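Local coordinates for protein Ent-copalyl diphosphate synthase (Streptomyces platensis, PDB 5BP8) that belongs to the class II terpene cyclases, largely helical proteins related to squalene-hopene cyclase, at residues K56-N59 and S63-A66; L72-S77 and D497-A502; L317-R322 and L359-T364. All blocks are in the same frame, centred on the assembly; numbering follows the deposited sequence.

Contact 1: K56-N59 and S63-A66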
ATOM      1  N   LYS A  56       3.847 -22.186  -1.385  1.00 19.89           N
ATOM      2  CA  LYS A  56       4.398 -21.908  -0.035  1.00 20.75           C
ATOM      3  C   LYS A  56       3.500 -20.989   0.771  1.00 19.59           C
ATOM      4  O   LYS A  56       3.332 -21.178   1.972  1.00 18.66           O
ATOM      5  CB  LYS A  56       5.790 -21.257  -0.128  1.00 22.55           C
ATOM      6  CG  LYS A  56       6.362 -20.757   1.200  1.00 25.08           C
ATOM      7  CD  LYS A  56       7.701 -20.047   1.032  1.00 26.51           C
ATOM      8  CE  LYS A  56       8.164 -19.476   2.364  1.00 28.74           C
ATOM      9  NZ  LYS A  56       9.263 -18.473   2.234  1.00 29.03           N
ATOM     10  N   GLU A  57       2.921 -19.992   0.124  1.00 17.94           N
ATOM     11  CA  GLU A  57       2.216 -18.928   0.879  1.00 18.43           C
ATOM     12  C   GLU A  57       0.776 -19.260   1.251  1.00 17.36           C
ATOM     13  O   GLU A  57       0.154 -18.531   2.052  1.00 16.84           O
ATOM     14  CB  GLU A  57       2.280 -17.616   0.113  1.00 19.63           C
ATOM     15  CG  GLU A  57       3.690 -17.084   0.007  1.00 20.90           C
ATOM     16  CD  GLU A  57       4.217 -16.511   1.302  1.00 24.15           C
ATOM     17  OE1 GLU A  57       3.408 -15.947   2.074  1.00 26.20           O
ATOM     18  OE2 GLU A  57       5.432 -16.592   1.519  1.00 25.95           O
ATOM     19  N   GLN A  58       0.233 -20.342   0.699  1.00 16.65           N
ATOM     20  CA  GLN A  58      -1.145 -20.743   1.012  1.00 16.16           C
ATOM     21  C   GLN A  58      -1.312 -21.020   2.514  1.00 16.44           C
ATOM     22  O   GLN A  58      -0.461 -21.672   3.124  1.00 16.78           O
ATOM     23  CB  GLN A  58      -1.570 -21.941   0.185  1.00 16.71           C
ATOM     24  CG  GLN A  58      -3.075 -22.180   0.176  1.00 16.60           C
ATOM     25  CD  GLN A  58      -3.482 -23.285  -0.772  1.00 17.77           C
ATOM     26  OE1 GLN A  58      -2.656 -24.137  -1.145  1.00 18.35           O
ATOM     27  NE2 GLN A  58      -4.743 -23.305  -1.147  1.00 17.46           N
ATOM     28  N   ASN A  59      -2.367 -20.467   3.101  1.00 16.29           N
ATOM     29  CA  ASN A  59      -2.736 -20.717   4.493  1.00 16.00           C
ATOM     30  C   ASN A  59      -3.292 -22.119   4.635  1.00 16.83           C
ATOM     31  O   ASN A  59      -3.763 -22.711   3.656  1.00 16.15           O
ATOM     32  CB  ASN A  59      -3.796 -19.714   4.995  1.00 15.47           C
ATOM     33  CG  ASN A  59      -3.323 -18.302   4.922  1.00 15.56           C
ATOM     34  OD1 ASN A  59      -2.194 -18.024   5.310  1.00 15.56           O
ATOM     35  ND2 ASN A  59      -4.190 -17.374   4.444  1.00 15.53           N
ATOM     36  N   SER A  63      -7.066 -20.587   1.999  1.00 14.36           N
ATOM     37  CA  SER A  63      -6.949 -19.228   1.527  1.00 14.14           C
ATOM     38  C   SER A  63      -5.503 -18.787   1.391  1.00 14.18           C
ATOM     39  O   SER A  63      -4.587 -19.456   1.868  1.00 14.86           O
ATOM     40  CB  SER A  63      -7.646 -18.257   2.523  1.00 14.18           C
ATOM     41  OG  SER A  63      -6.952 -18.161   3.744  1.00 14.32           O
ATOM     42  N   TRP A  64      -5.319 -17.632   0.758  1.00 14.11           N
ATOM     43  CA  TRP A  64      -4.123 -16.850   0.883  1.00 14.14           C
ATOM     44  C   TRP A  64      -4.453 -15.529   1.565  1.00 14.53           C
ATOM     45  O   TRP A  64      -5.613 -15.111   1.622  1.00 15.45           O
ATOM     46  CB  TRP A  64      -3.520 -16.546  -0.474  1.00 14.56           C
ATOM     47  CG  TRP A  64      -2.843 -17.698  -1.204  1.00 14.15           C
ATOM     48  CD1 TRP A  64      -1.509 -17.899  -1.310  1.00 14.75           C
ATOM     49  CD2 TRP A  64      -3.470 -18.760  -1.934  1.00 15.00           C
ATOM     50  NE1 TRP A  64      -1.243 -19.032  -2.054  1.00 14.84           N
ATOM     51  CE2 TRP A  64      -2.440 -19.577  -2.456  1.00 15.19           C
ATOM     52  CE3 TRP A  64      -4.802 -19.114  -2.185  1.00 16.00           C
ATOM     53  CZ2 TRP A  64      -2.704 -20.711  -3.226  1.00 15.36           C
ATOM     54  CZ3 TRP A  64      -5.058 -20.255  -2.972  1.00 16.44           C
ATOM     55  CH2 TRP A  64      -4.008 -21.025  -3.486  1.00 15.94           C
ATOM     56  N   GLY A  65      -3.434 -14.887   2.105  1.00 15.37           N
ATOM     57  CA  GLY A  65      -3.612 -13.548   2.689  1.00 16.24           C
ATOM     58  C   GLY A  65      -4.072 -13.473   4.128  1.00 15.79           C
ATOM     59  O   GLY A  65      -4.036 -14.450   4.899  1.00 15.89           O
ATOM     60  N   ALA A  66      -4.433 -12.259   4.501  1.00 15.52           N
ATOM     61  CA  ALA A  66      -4.715 -11.916   5.882  1.00 16.54           C
ATOM     62  C   ALA A  66      -6.183 -12.199   6.275  1.00 17.06           C
ATOM     63  O   ALA A  66      -7.006 -12.555   5.423  1.00 17.77           O
ATOM     64  CB  ALA A  66      -4.356 -10.441   6.081  1.00 16.93           C
TER
HETATM   65  O   HOH W   1      -0.745 -15.952   1.755  1.00 19.45           O
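Gln58 lies flat on the indole of Trp64, the pairing that defines the QW motif of terpene cyclases; here it runs as Gln-x-x-x-Gly-x-Trp just after helix 47-57. CG of Gln58 is anti to its backbone N (chi1 -165°) and the chain runs on extended, which carries the amide across the six-membered ring with the two planes only 13° apart. NE2 comes within 3.3 Å of Trp64 CH2, while further back Gln58 CA sits over the five-membered ring, 3.7 Å from its centroid, in a CH-pi contact. The same NE2 donates to the carbonyls of Gly62 and Ala104, which fixes the amide's rotation and ties the turn to helix 98-116; on the indole, NE1 bonds to Leu54 O. Asn59 closes the loop with both of its nitrogens. Its backbone N donates to Ser63 O at 2.7 Å. ND2 spends two hydrogens, one on Ser63 OG at 3.0 Å, almost straight and in the amide plane, the other on Gly65 O, also at 3.0 Å; Ser63 OG is also hydrogen-bonded to Asp61 OD1. A water bridges the two arms of the loop, giving a hydrogen to Glu57 O at 2.7 Å and accepting one from Gly65 N at 2.9 Å.

Contact 2: L72-S77 and D497-A502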
ATOM      1  N   LEU A  72      -9.833 -12.496   0.394  1.00 14.09           N
ATOM      2  CA  LEU A  72     -10.707 -12.717  -0.779  1.00 14.94           C
ATOM      3  C   LEU A  72      -9.973 -12.393  -2.089  1.00 14.71           C
ATOM      4  O   LEU A  72      -9.851 -13.251  -2.991  1.00 13.69           O
ATOM      5  CB  LEU A  72     -11.993 -11.900  -0.664  1.00 16.12           C
ATOM      6  CG  LEU A  72     -12.933 -11.941  -1.889  1.00 16.96           C
ATOM      7  CD1 LEU A  72     -13.315 -13.365  -2.242  1.00 18.08           C
ATOM      8  CD2 LEU A  72     -14.159 -11.090  -1.630  1.00 17.97           C
ATOM      9  N   VAL A  73      -9.441 -11.172  -2.198  1.00 14.93           N
ATOM     10  CA  VAL A  73      -8.750 -10.818  -3.445  1.00 14.84           C
ATOM     11  C   VAL A  73      -7.524 -11.702  -3.773  1.00 14.88           C
ATOM     12  O   VAL A  73      -7.407 -12.242  -4.892  1.00 14.76           O
ATOM     13  CB  VAL A  73      -8.396  -9.328  -3.480  1.00 15.59           C
ATOM     14  CG1 VAL A  73      -7.395  -9.034  -4.574  1.00 15.10           C
ATOM     15  CG2 VAL A  73      -9.681  -8.502  -3.621  1.00 16.38           C
ATOM     16  N   PRO A  74      -6.600 -11.890  -2.808  1.00 15.24           N
ATOM     17  CA  PRO A  74      -5.477 -12.734  -3.190  1.00 15.43           C
ATOM     18  C   PRO A  74      -5.831 -14.212  -3.453  1.00 15.09           C
ATOM     19  O   PRO A  74      -5.171 -14.852  -4.302  1.00 14.25           O
ATOM     20  CB  PRO A  74      -4.514 -12.592  -2.009  1.00 15.72           C
ATOM     21  CG  PRO A  74      -5.352 -12.144  -0.878  1.00 15.81           C
ATOM     22  CD  PRO A  74      -6.424 -11.304  -1.487  1.00 15.74           C
ATOM     23  N   THR A  75      -6.852 -14.736  -2.787  1.00 14.82           N
ATOM     24  CA  THR A  75      -7.286 -16.125  -3.029  1.00 14.98           C
ATOM     25  C   THR A  75      -7.887 -16.228  -4.420  1.00 14.94           C
ATOM     26  O   THR A  75      -7.566 -17.157  -5.218  1.00 14.68           O
ATOM     27  CB  THR A  75      -8.247 -16.635  -1.934  1.00 15.21           C
ATOM     28  OG1 THR A  75      -7.613 -16.547  -0.658  1.00 14.56           O
ATOM     29  CG2 THR A  75      -8.637 -18.094  -2.209  1.00 16.00           C
ATOM     30  N   LEU A  76      -8.720 -15.259  -4.766  1.00 15.31           N
ATOM     31  CA  LEU A  76      -9.221 -15.176  -6.152  1.00 15.70           C
ATOM     32  C   LEU A  76      -8.082 -15.169  -7.177  1.00 14.80           C
ATOM     33  O   LEU A  76      -8.123 -15.926  -8.154  1.00 13.76           O
ATOM     34  CB  LEU A  76     -10.130 -13.967  -6.362  1.00 16.04           C
ATOM     35  CG  LEU A  76     -11.529 -14.049  -5.714  1.00 16.92           C
ATOM     36  CD1 LEU A  76     -12.136 -12.659  -5.786  1.00 17.20           C
ATOM     37  CD2 LEU A  76     -12.390 -15.112  -6.387  1.00 17.49           C
ATOM     38  N   SER A  77      -7.060 -14.325  -6.943  1.00 14.72           N
ATOM     39  CA  SER A  77      -5.952 -14.225  -7.879  1.00 15.19           C
ATOM     40  C   SER A  77      -5.178 -15.543  -7.992  1.00 14.25           C
ATOM     41  O   SER A  77      -4.869 -15.991  -9.084  1.00 15.39           O
ATOM     42  CB  SER A  77      -5.001 -13.108  -7.467  1.00 15.17           C
ATOM     43  OG  SER A  77      -4.076 -12.845  -8.506  1.00 15.02           O
ATOM     44  N   ASP A 497      -3.546  -1.969  -1.371  1.00 17.40           N
ATOM     45  CA  ASP A 497      -3.505  -1.824  -2.829  1.00 17.70           C
ATOM     46  C   ASP A 497      -4.400  -2.907  -3.443  1.00 16.85           C
ATOM     47  O   ASP A 497      -5.603  -2.918  -3.194  1.00 17.93           O
ATOM     48  CB  ASP A 497      -2.064  -1.766  -3.377  1.00 17.70           C
ATOM     49  CG  ASP A 497      -2.036  -1.511  -4.870  1.00 18.98           C
ATOM     50  OD1 ASP A 497      -2.905  -0.751  -5.353  1.00 20.92           O
ATOM     51  OD2 ASP A 497      -1.252  -2.143  -5.596  1.00 18.27           O
ATOM     52  N   LYS A 498      -3.865  -3.819  -4.239  1.00 15.48           N
ATOM     53  CA  LYS A 498      -4.675  -4.892  -4.749  1.00 15.43           C
ATOM     54  C   LYS A 498      -5.025  -5.824  -3.600  1.00 16.13           C
ATOM     55  O   LYS A 498      -6.199  -6.124  -3.370  1.00 15.81           O
ATOM     56  CB  LYS A 498      -3.896  -5.675  -5.851  1.00 15.56           C
ATOM     57  CG  LYS A 498      -3.615  -4.874  -7.118  1.00 16.16           C
ATOM     58  CD  LYS A 498      -4.854  -4.684  -7.967  1.00 16.76           C
ATOM     59  CE  LYS A 498      -4.611  -3.679  -9.086  1.00 16.57           C
ATOM     60  NZ  LYS A 498      -3.601  -4.186 -10.044  1.00 16.34           N
ATOM     61  N   ASP A 499      -3.996  -6.322  -2.926  1.00 17.17           N
ATOM     62  CA  ASP A 499      -4.146  -6.959  -1.615  1.00 17.96           C
ATOM     63  C   ASP A 499      -3.597  -5.913  -0.636  1.00 17.47           C
ATOM     64  O   ASP A 499      -4.046  -4.755  -0.690  1.00 19.06           O
ATOM     65  CB  ASP A 499      -3.610  -8.424  -1.466  1.00 18.44           C
ATOM     66  CG  ASP A 499      -2.161  -8.697  -2.021  1.00 19.34           C
ATOM     67  OD1 ASP A 499      -1.349  -7.769  -2.234  1.00 18.78           O
ATOM     68  OD2 ASP A 499      -1.835  -9.931  -2.216  1.00 18.05           O
ATOM     69  N   ILE A 500      -2.698  -6.289   0.257  1.00 17.26           N
ATOM     70  CA  ILE A 500      -2.049  -5.335   1.181  1.00 17.23           C
ATOM     71  C   ILE A 500      -0.533  -5.543   1.091  1.00 18.49           C
ATOM     72  O   ILE A 500      -0.049  -6.686   0.980  1.00 17.99           O
ATOM     73  CB  ILE A 500      -2.541  -5.427   2.639  1.00 17.74           C
ATOM     74  CG1 ILE A 500      -2.683  -6.875   3.156  1.00 17.88           C
ATOM     75  CG2 ILE A 500      -3.880  -4.719   2.761  1.00 18.74           C
ATOM     76  CD1 ILE A 500      -3.300  -6.980   4.546  1.00 18.64           C
ATOM     77  N   TYR A 501       0.205  -4.433   1.046  1.00 16.85           N
ATOM     78  CA  TYR A 501       1.624  -4.434   0.783  1.00 16.77           C
ATOM     79  C   TYR A 501       2.444  -3.811   1.877  1.00 16.59           C
ATOM     80  O   TYR A 501       1.924  -3.020   2.682  1.00 15.50           O
ATOM     81  CB  TYR A 501       1.921  -3.725  -0.547  1.00 16.77           C
ATOM     82  CG  TYR A 501       1.756  -2.221  -0.575  1.00 16.24           C
ATOM     83  CD1 TYR A 501       0.537  -1.625  -0.943  1.00 16.06           C
ATOM     84  CD2 TYR A 501       2.835  -1.378  -0.291  1.00 17.22           C
ATOM     85  CE1 TYR A 501       0.397  -0.258  -0.962  1.00 17.28           C
ATOM     86  CE2 TYR A 501       2.698  -0.006  -0.334  1.00 17.68           C
ATOM     87  CZ  TYR A 501       1.492   0.550  -0.693  1.00 17.96           C
ATOM     88  OH  TYR A 501       1.371   1.935  -0.727  1.00 21.24           O
ATOM     89  N   ALA A 502       3.716  -4.198   1.906  1.00 16.19           N
ATOM     90  CA  ALA A 502       4.684  -3.726   2.897  1.00 17.10           C
ATOM     91  C   ALA A 502       5.767  -2.868   2.251  1.00 16.58           C
ATOM     92  O   ALA A 502       6.653  -3.390   1.522  1.00 16.56           O
ATOM     93  CB  ALA A 502       5.342  -4.894   3.630  1.00 18.11           C
TER
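Val73 and Pro74, in the first turn of helix 72-86, face Lys498 and Asp499 in the turn of a small antiparallel beta-hairpin formed by strands 495-496 and 500-501. The contact brings together residues more than 400 positions apart and is buried and small, made by packing alone. The pyrrolidine ring of Pro74 and the side chain of Asp499 meet at a slant: the proline's CD lies 4.0 Å from Asp499 CB, and its CB stands 3.8 Å from Asp499 OD2. The aspartate can present both CB and a carboxylate oxygen to the ring because chi1 of 48° tucks CG between its own N and carbonyl carbon. Its oxygens find their hydrogen bonds elsewhere, OD1 from Ser30 OG and OD2 from the backbone N of Tyr32 at the start of helix 31-40, so the carboxylate is gripped at both ends while the proline packs alongside. Lys498 contributes its backbone rather than its amine, which turns off to a salt bridge with Glu194. Across the hairpin turn, Asp497 N donates to Asp499 O. Val73 points one methyl at the bend between them, CG1 reaching 3.4 Å from the carbonyl oxygen of Lys498.

Contact 3: L317-R322 and L359-T364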
ATOM      1  N   LEU A 317      10.191  18.339   1.958  1.00 25.23           N
ATOM      2  CA  LEU A 317      11.072  19.330   1.358  1.00 26.44           C
ATOM      3  C   LEU A 317      11.264  20.510   2.300  1.00 27.22           C
ATOM      4  O   LEU A 317      12.418  20.913   2.565  1.00 29.00           O
ATOM      5  CB  LEU A 317      10.563  19.781  -0.007  1.00 25.30           C
ATOM      6  CG  LEU A 317      10.751  18.779  -1.148  1.00 25.40           C
ATOM      7  CD1 LEU A 317       9.900  19.187  -2.338  1.00 24.96           C
ATOM      8  CD2 LEU A 317      12.214  18.618  -1.545  1.00 25.95           C
ATOM      9  N   ALA A 318      10.165  21.027   2.835  1.00 26.82           N
ATOM     10  CA  ALA A 318      10.215  22.208   3.700  1.00 29.04           C
ATOM     11  C   ALA A 318      10.953  21.963   5.004  1.00 30.92           C
ATOM     12  O   ALA A 318      11.664  22.845   5.506  1.00 31.12           O
ATOM     13  CB  ALA A 318       8.818  22.746   3.945  1.00 29.19           C
ATOM     14  N   GLN A 319      10.819  20.767   5.562  1.00 29.45           N
ATOM     15  CA  GLN A 319      11.576  20.421   6.758  1.00 30.06           C
ATOM     16  C   GLN A 319      13.072  20.294   6.516  1.00 30.35           C
ATOM     17  O   GLN A 319      13.854  20.286   7.474  1.00 31.80           O
ATOM     18  CB  GLN A 319      11.059  19.133   7.406  1.00 27.55           C
ATOM     19  CG  GLN A 319       9.682  19.275   7.983  1.00 26.61           C
ATOM     20  CD  GLN A 319       9.290  18.102   8.846  1.00 27.38           C
ATOM     21  OE1 GLN A 319       9.323  18.196  10.066  1.00 27.48           O
ATOM     22  NE2 GLN A 319       8.910  16.980   8.213  1.00 26.11           N
ATOM     23  N   HIS A 320      13.477  20.153   5.269  1.00 29.30           N
ATOM     24  CA  HIS A 320      14.885  19.994   4.959  1.00 30.98           C
ATOM     25  C   HIS A 320      15.430  21.150   4.117  1.00 31.20           C
ATOM     26  O   HIS A 320      16.347  20.974   3.331  1.00 32.16           O
ATOM     27  CB  HIS A 320      15.114  18.637   4.307  1.00 29.40           C
ATOM     28  CG  HIS A 320      14.826  17.504   5.233  1.00 29.07           C
ATOM     29  ND1 HIS A 320      13.576  16.945   5.354  1.00 27.82           N
ATOM     30  CD2 HIS A 320      15.610  16.862   6.124  1.00 29.36           C
ATOM     31  CE1 HIS A 320      13.605  15.999   6.268  1.00 28.19           C
ATOM     32  NE2 HIS A 320      14.827  15.931   6.754  1.00 29.45           N
ATOM     33  N   GLY A 321      14.835  22.323   4.295  1.00 33.33           N
ATOM     34  CA  GLY A 321      15.385  23.568   3.763  1.00 36.10           C
ATOM     35  C   GLY A 321      14.931  23.970   2.376  1.00 37.12           C
ATOM     36  O   GLY A 321      15.506  24.895   1.796  1.00 36.26           O
ATOM     37  N   ARG A 322      13.918  23.291   1.826  1.00 34.69           N
ATOM     38  CA  ARG A 322      13.420  23.603   0.484  1.00 32.89           C
ATOM     39  C   ARG A 322      11.935  23.869   0.539  1.00 34.50           C
ATOM     40  O   ARG A 322      11.107  22.974   0.293  1.00 33.86           O
ATOM     41  CB  ARG A 322      13.756  22.497  -0.508  1.00 33.31           C
ATOM     42  CG  ARG A 322      15.247  22.246  -0.612  1.00 32.73           C
ATOM     43  CD  ARG A 322      15.651  21.607  -1.911  1.00 33.46           C
ATOM     44  NE  ARG A 322      17.021  21.118  -1.807  1.00 33.80           N
ATOM     45  CZ  ARG A 322      17.643  20.403  -2.739  1.00 34.28           C
ATOM     46  NH1 ARG A 322      17.064  20.108  -3.896  1.00 34.02           N
ATOM     47  NH2 ARG A 322      18.870  19.983  -2.515  1.00 36.60           N
ATOM     48  N   LEU A 359       0.602  22.369   5.425  1.00 26.90           N
ATOM     49  CA  LEU A 359       0.116  23.745   5.558  1.00 28.39           C
ATOM     50  C   LEU A 359       0.597  24.397   6.846  1.00 30.17           C
ATOM     51  O   LEU A 359       1.146  25.515   6.821  1.00 30.55           O
ATOM     52  CB  LEU A 359      -1.402  23.802   5.455  1.00 27.97           C
ATOM     53  CG  LEU A 359      -1.985  23.333   4.128  1.00 26.53           C
ATOM     54  CD1 LEU A 359      -3.481  23.510   4.156  1.00 26.74           C
ATOM     55  CD2 LEU A 359      -1.398  24.044   2.917  1.00 27.09           C
ATOM     56  N   GLY A 360       0.394  23.704   7.963  1.00 30.18           N
ATOM     57  CA  GLY A 360       0.798  24.202   9.270  1.00 30.30           C
ATOM     58  C   GLY A 360       2.277  24.476   9.337  1.00 30.86           C
ATOM     59  O   GLY A 360       2.720  25.520   9.884  1.00 31.39           O
ATOM     60  N   HIS A 361       3.066  23.583   8.745  1.00 28.97           N
ATOM     61  CA  HIS A 361       4.489  23.771   8.762  1.00 30.28           C
ATOM     62  C   HIS A 361       4.897  24.946   7.874  1.00 31.93           C
ATOM     63  O   HIS A 361       5.815  25.709   8.229  1.00 34.05           O
ATOM     64  CB  HIS A 361       5.238  22.537   8.314  1.00 29.79           C
ATOM     65  CG  HIS A 361       6.719  22.723   8.324  1.00 29.75           C
ATOM     66  ND1 HIS A 361       7.428  23.067   7.196  1.00 32.31           N
ATOM     67  CD2 HIS A 361       7.618  22.672   9.332  1.00 29.50           C
ATOM     68  CE1 HIS A 361       8.706  23.173   7.502  1.00 31.90           C
ATOM     69  NE2 HIS A 361       8.848  22.933   8.790  1.00 31.36           N
ATOM     70  N   HIS A 362       4.228  25.065   6.725  1.00 31.47           N
ATOM     71  CA  HIS A 362       4.489  26.174   5.819  1.00 32.79           C
ATOM     72  C   HIS A 362       4.257  27.524   6.513  1.00 34.72           C
ATOM     73  O   HIS A 362       5.113  28.404   6.408  1.00 38.31           O
ATOM     74  CB  HIS A 362       3.612  26.140   4.586  1.00 31.82           C
ATOM     75  CG  HIS A 362       3.914  27.255   3.627  1.00 31.59           C
ATOM     76  ND1 HIS A 362       5.002  27.230   2.791  1.00 31.72           N
ATOM     77  CD2 HIS A 362       3.316  28.455   3.432  1.00 33.43           C
ATOM     78  CE1 HIS A 362       5.037  28.345   2.077  1.00 32.07           C
ATOM     79  NE2 HIS A 362       4.030  29.110   2.454  1.00 33.27           N
ATOM     80  N   VAL A 363       3.097  27.693   7.156  1.00 37.36           N
ATOM     81  CA  VAL A 363       2.746  28.989   7.767  1.00 39.83           C
ATOM     82  C   VAL A 363       3.611  29.316   8.968  1.00 44.19           C
ATOM     83  O   VAL A 363       3.722  30.495   9.365  1.00 44.63           O
ATOM     84  CB  VAL A 363       1.250  29.158   8.125  1.00 39.29           C
ATOM     85  CG1 VAL A 363       0.369  28.921   6.917  1.00 37.13           C
ATOM     86  CG2 VAL A 363       0.823  28.300   9.307  1.00 39.85           C
ATOM     87  N   THR A 364       4.215  28.277   9.543  1.00 44.88           N
ATOM     88  CA  THR A 364       5.229  28.433  10.571  1.00 47.40           C
ATOM     89  C   THR A 364       6.528  28.991   9.993  1.00 47.97           C
ATOM     90  O   THR A 364       7.077  29.969  10.513  1.00 48.94           O
ATOM     91  CB  THR A 364       5.476  27.099  11.313  1.00 47.38           C
ATOM     92  OG1 THR A 364       4.264  26.715  11.975  1.00 47.24           O
ATOM     93  CG2 THR A 364       6.588  27.232  12.352  1.00 48.76           C
TER
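His361 reaches over from helix 349-365 to Ala318 and Gln319 at the C-terminal end of helix 307-319, a helix-to-helix contact near the surface of a largely helical cyclase fold. Along 359-364, Leu359 packs on Tyr373 and Ile377 of helix 370-386. His361 carries the contact: with CG swung anti to the backbone N (chi1 180°), the ring projects toward the neighbouring helix end, which finishes in a Schellman motif, Arg322 N bonding to Leu317 O at 2.9 Å and Gly321 N only weakly to Ala318 O, with the positive phi at Gly321 that such an ending needs. Ala318 CB meets the ring at the edge, 3.6 Å from ND1, whereas Gln319 CG lies over a face, 4.1 Å from the ring centroid, as a CH-pi contact. Phe315 adds an edge-to-face partner to the same imidazole. Next, His362 NE2 is hydrogen-bonded to Asp369, and Val363 again packs on Tyr373 and Ile377. Thr364 closes the segment by folding its hydroxyl back along the helix, so that OG1 joins its own backbone N on Gly360 O, donating at 2.9 Å from the opposite face of the carbonyl plane.

Overall arrangement
Contacts 1 and 2 are neighbours, their centres 10 Å apart, and helix 72-86 joins them: Thr75, one residue past the proline of contact 2, has its OG1 2.9 Å from Trp64 N, probably hydrogen-bonded. Ala66 CB also packs on Ile500 CD1 at 3.9 Å, so the loop of contact 1 touches the hairpin of contact 2 directly. Contact 3 stands apart, on the other side of the chain's centre from contact 1, with nearest atoms about 31 Å from contact 1 and about 19 Å from contact 2. Along the chain it is nested within the long loop closed by contact 2. A bound 1,2-ethanediol, probably from the crystallisation liquor, lies about 3 Å from the Asn59 side chain.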